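Local coordinates for protein fasciclin-1 (Drosophila melanogaster, PDB 1O70) that acts as a neural cell adhesion molecule, here represented by its third and fourth FAS1 domains, at residues I76-V88 / T143-V156. Residues are numbered along the deposited sequence; the frame is centred on the assembly and turned at random.
Sequences ILNMHIIKDRLNV and TNGYVHIIDHVLGV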
# COMPACT_ATOMS: atom_id res chain seq x y z
N ILE A 76 14.32 -1.69 1.46
CA ILE A 76 13.68 -0.65 2.23
C ILE A 76 14.31 0.68 1.86
O ILE A 76 13.61 1.65 1.56
CB ILE A 76 13.83 -0.92 3.73
CG1 ILE A 76 12.99 -2.15 4.08
CG2 ILE A 76 13.45 0.31 4.54
CD1 ILE A 76 13.01 -2.53 5.54
N LEU A 77 15.64 0.73 1.86
CA LEU A 77 16.34 1.94 1.50
C LEU A 77 15.95 2.39 0.10
O LEU A 77 15.63 3.57 -0.11
CB LEU A 77 17.86 1.73 1.55
CG LEU A 77 18.54 1.67 2.93
CD1 LEU A 77 19.93 1.08 2.78
CD2 LEU A 77 18.61 3.06 3.55
N ASN A 78 15.95 1.47 -0.86
CA ASN A 78 15.61 1.80 -2.24
C ASN A 78 14.25 2.44 -2.47
O ASN A 78 14.11 3.24 -3.39
CB ASN A 78 15.73 0.57 -3.13
CG ASN A 78 17.14 0.06 -3.22
OD1 ASN A 78 18.09 0.83 -3.22
ND2 ASN A 78 17.28 -1.26 -3.31
N MET A 79 13.26 2.10 -1.66
CA MET A 79 11.94 2.68 -1.86
C MET A 79 11.85 4.11 -1.32
O MET A 79 10.87 4.81 -1.56
CB MET A 79 10.83 1.80 -1.27
CG MET A 79 10.88 1.62 0.22
SD MET A 79 9.45 0.68 0.85
CE MET A 79 9.86 -1.00 0.30
N HIS A 80 12.88 4.54 -0.60
CA HIS A 80 12.92 5.91 -0.06
C HIS A 80 13.62 6.80 -1.08
O HIS A 80 13.78 8.00 -0.85
CB HIS A 80 13.71 5.99 1.24
CG HIS A 80 12.97 5.48 2.44
ND1 HIS A 80 12.93 4.15 2.79
CD2 HIS A 80 12.27 6.14 3.40
CE1 HIS A 80 12.25 4.01 3.92
NE2 HIS A 80 11.84 5.20 4.31
N ILE A 81 14.03 6.22 -2.21
CA ILE A 81 14.74 6.97 -3.26
C ILE A 81 13.95 7.13 -4.57
O ILE A 81 13.89 6.21 -5.40
CB ILE A 81 16.10 6.30 -3.59
CG1 ILE A 81 16.91 6.09 -2.31
CG2 ILE A 81 16.88 7.18 -4.54
CD1 ILE A 81 18.13 5.21 -2.52
N ILE A 82 13.40 8.32 -4.75
CA ILE A 82 12.61 8.66 -5.93
C ILE A 82 13.45 9.06 -7.14
O ILE A 82 14.20 10.04 -7.10
CB ILE A 82 11.66 9.82 -5.60
CG1 ILE A 82 10.70 9.38 -4.49
CG2 ILE A 82 10.92 10.25 -6.86
CD1 ILE A 82 10.05 10.51 -3.76
N LYS A 83 13.30 8.32 -8.23
CA LYS A 83 14.05 8.61 -9.45
C LYS A 83 13.47 9.84 -10.15
O LYS A 83 12.98 9.75 -11.28
CB LYS A 83 14.00 7.38 -10.38
CG LYS A 83 14.71 6.17 -9.79
CD LYS A 83 14.06 4.86 -10.19
CE LYS A 83 14.19 4.59 -11.68
NZ LYS A 83 13.43 3.36 -12.09
N ASP A 84 13.54 10.99 -9.49
CA ASP A 84 13.01 12.23 -10.04
C ASP A 84 13.27 13.43 -9.12
O ASP A 84 13.66 13.26 -7.96
CB ASP A 84 11.51 12.05 -10.31
CG ASP A 84 10.82 13.31 -10.80
OD1 ASP A 84 11.44 14.09 -11.56
OD2 ASP A 84 9.64 13.50 -10.45
N ARG A 85 13.09 14.64 -9.65
CA ARG A 85 13.30 15.86 -8.87
C ARG A 85 11.92 16.28 -8.36
O ARG A 85 11.13 16.86 -9.11
CB ARG A 85 13.87 16.94 -9.76
CG ARG A 85 14.03 18.28 -9.06
CD ARG A 85 14.19 19.40 -10.08
NE ARG A 85 15.33 19.14 -10.95
CZ ARG A 85 16.59 19.21 -10.54
NH1 ARG A 85 16.85 19.54 -9.28
NH2 ARG A 85 17.58 18.94 -11.38
N LEU A 86 11.63 16.01 -7.09
CA LEU A 86 10.32 16.34 -6.54
C LEU A 86 10.27 17.18 -5.28
O LEU A 86 10.64 16.71 -4.20
CB LEU A 86 9.53 15.06 -6.27
CG LEU A 86 8.96 14.25 -7.43
CD1 LEU A 86 8.16 13.07 -6.87
CD2 LEU A 86 8.06 15.14 -8.27
N ASN A 87 9.78 18.41 -5.40
CA ASN A 87 9.62 19.28 -4.24
C ASN A 87 8.12 19.44 -4.01
O ASN A 87 7.32 19.04 -4.85
CB ASN A 87 10.27 20.65 -4.49
CG ASN A 87 9.71 21.36 -5.71
OD1 ASN A 87 10.09 22.48 -6.01
ND2 ASN A 87 8.80 20.71 -6.41
N VAL A 88 7.75 20.03 -2.88
CA VAL A 88 6.34 20.22 -2.56
C VAL A 88 5.51 20.73 -3.74
O VAL A 88 4.46 20.16 -4.04
CB VAL A 88 6.16 21.19 -1.39
CG1 VAL A 88 4.68 21.42 -1.14
CG2 VAL A 88 6.81 20.61 -0.15
N THR A 143 21.78 18.74 -5.13
CA THR A 143 22.37 18.94 -6.43
C THR A 143 21.44 18.53 -7.57
O THR A 143 21.19 19.32 -8.47
CB THR A 143 23.68 18.15 -6.54
OG1 THR A 143 24.60 18.65 -5.57
CG2 THR A 143 24.27 18.26 -7.92
N ASN A 144 20.94 17.31 -7.51
CA ASN A 144 20.05 16.80 -8.54
C ASN A 144 18.61 16.64 -8.08
O ASN A 144 17.83 15.94 -8.72
CB ASN A 144 20.57 15.45 -9.05
CG ASN A 144 21.90 15.58 -9.76
OD1 ASN A 144 22.02 16.32 -10.73
ND2 ASN A 144 22.90 14.85 -9.28
N GLY A 145 18.24 17.28 -6.98
CA GLY A 145 16.87 17.16 -6.52
C GLY A 145 16.58 17.71 -5.14
O GLY A 145 17.00 18.82 -4.81
N TYR A 146 15.86 16.94 -4.34
CA TYR A 146 15.51 17.39 -3.01
C TYR A 146 15.56 16.27 -1.98
O TYR A 146 15.82 15.11 -2.29
CB TYR A 146 14.10 18.00 -3.00
CG TYR A 146 13.92 19.18 -3.94
CD1 TYR A 146 13.65 18.98 -5.29
CD2 TYR A 146 14.03 20.50 -3.47
CE1 TYR A 146 13.49 20.06 -6.16
CE2 TYR A 146 13.88 21.59 -4.34
CZ TYR A 146 13.61 21.36 -5.68
OH TYR A 146 13.47 22.42 -6.55
N VAL A 147 15.33 16.65 -0.73
CA VAL A 147 15.31 15.73 0.38
C VAL A 147 14.20 16.19 1.31
O VAL A 147 14.04 17.39 1.54
CB VAL A 147 16.63 15.74 1.14
CG1 VAL A 147 16.45 15.08 2.50
CG2 VAL A 147 17.69 15.01 0.34
N HIS A 148 13.44 15.24 1.83
CA HIS A 148 12.35 15.54 2.75
C HIS A 148 12.47 14.56 3.92
O HIS A 148 12.82 13.39 3.72
CB HIS A 148 11.01 15.31 2.08
CG HIS A 148 10.84 16.02 0.77
ND1 HIS A 148 10.61 17.38 0.69
CD2 HIS A 148 10.82 15.55 -0.50
CE1 HIS A 148 10.45 17.72 -0.58
NE2 HIS A 148 10.57 16.63 -1.32
N ILE A 149 12.17 15.02 5.12
CA ILE A 149 12.23 14.15 6.29
C ILE A 149 10.84 13.64 6.67
O ILE A 149 9.90 14.42 6.81
CB ILE A 149 12.89 14.87 7.51
CG1 ILE A 149 14.37 15.13 7.23
CG2 ILE A 149 12.85 13.97 8.74
CD1 ILE A 149 14.64 16.15 6.17
N ILE A 150 10.71 12.32 6.81
CA ILE A 150 9.43 11.72 7.18
C ILE A 150 9.54 11.09 8.56
O ILE A 150 10.63 10.72 9.00
CB ILE A 150 8.97 10.67 6.15
CG1 ILE A 150 10.00 9.54 6.02
CG2 ILE A 150 8.74 11.34 4.80
CD1 ILE A 150 9.62 8.48 4.98
N ASP A 151 8.40 10.97 9.23
CA ASP A 151 8.37 10.44 10.58
C ASP A 151 8.25 8.93 10.73
O ASP A 151 8.13 8.43 11.85
CB ASP A 151 7.26 11.11 11.39
CG ASP A 151 5.89 10.94 10.76
OD1 ASP A 151 5.76 10.19 9.76
OD2 ASP A 151 4.95 11.57 11.28
N HIS A 152 8.25 8.21 9.62
CA HIS A 152 8.19 6.75 9.67
C HIS A 152 9.05 6.23 8.58
O HIS A 152 9.28 6.92 7.58
CB HIS A 152 6.77 6.21 9.46
CG HIS A 152 5.89 6.36 10.66
ND1 HIS A 152 5.06 7.44 10.85
CD2 HIS A 152 5.73 5.57 11.75
CE1 HIS A 152 4.42 7.31 12.00
NE2 HIS A 152 4.81 6.18 12.56
N VAL A 153 9.55 5.02 8.76
CA VAL A 153 10.39 4.39 7.78
C VAL A 153 9.50 3.59 6.84
O VAL A 153 8.79 2.67 7.27
CB VAL A 153 11.41 3.46 8.45
CG1 VAL A 153 12.37 2.92 7.42
CG2 VAL A 153 12.16 4.21 9.55
N LEU A 154 9.52 3.94 5.56
CA LEU A 154 8.69 3.24 4.59
C LEU A 154 9.15 1.78 4.50
O LEU A 154 10.28 1.45 4.87
CB LEU A 154 8.80 3.91 3.21
CG LEU A 154 8.39 5.39 3.13
CD1 LEU A 154 8.56 5.90 1.71
CD2 LEU A 154 6.95 5.55 3.59
N GLY A 155 8.25 0.91 4.03
CA GLY A 155 8.59 -0.49 3.90
C GLY A 155 8.64 -1.29 5.18
O GLY A 155 9.03 -2.45 5.17
N VAL A 156 8.26 -0.67 6.30
CA VAL A 156 8.24 -1.35 7.60
C VAL A 156 6.90 -1.02 8.27
O VAL A 156 6.80 -0.07 9.06
CB VAL A 156 9.40 -0.87 8.50
CG1 VAL A 156 9.32 -1.57 9.86
CG2 VAL A 156 10.73 -1.16 7.84
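His148 on strand 145-150 donates a hydrogen bond across the contact: its NE2 meets Leu86 O at 2.9 Å, nearly straight (169°), with the acceptor close to the imidazole plane and the donor in the carbonyl plane, which would limit rotation of the ring. Two residues earlier on the strand, Tyr146 packs against Leu86 and its neighbours. Asn87 CB sits over the centre of the Tyr146 ring in a CH-pi contact, 3.5 Å from the centroid, while Arg85 CG reaches the edge at Tyr146 CE1. Cutting Tyr146 back to an alanine would probably leave Asn87 CB and the aliphatic part of Arg85 without the surface they pack on. The Arg85 chain, bent at chi3 (-58°), turns one guanidinium face to Asn144 O.

At the other end, the His80 ring fits against the loop 153-156. His80 ND1 donates to Ile76 O (2.9 Å) in its own segment, Leu154 CB lies over one face, and Ile150 CD1 touches the edge at His80 CD2. Apolar contacts continue through Ile76, whose CD1 meets Val156 CG2 at 3.5 Å. Met79 SD rests on Gly155 CA.

The contact thus joins the end of helix 70-79 and the loop leading to helix 88-94 with strand 145-150 and the type II turn 153-156. Strand 48-53 lies between 81-82 and 145-150 in the mixed sheet of this FAS1 domain, the third of fasciclin-1.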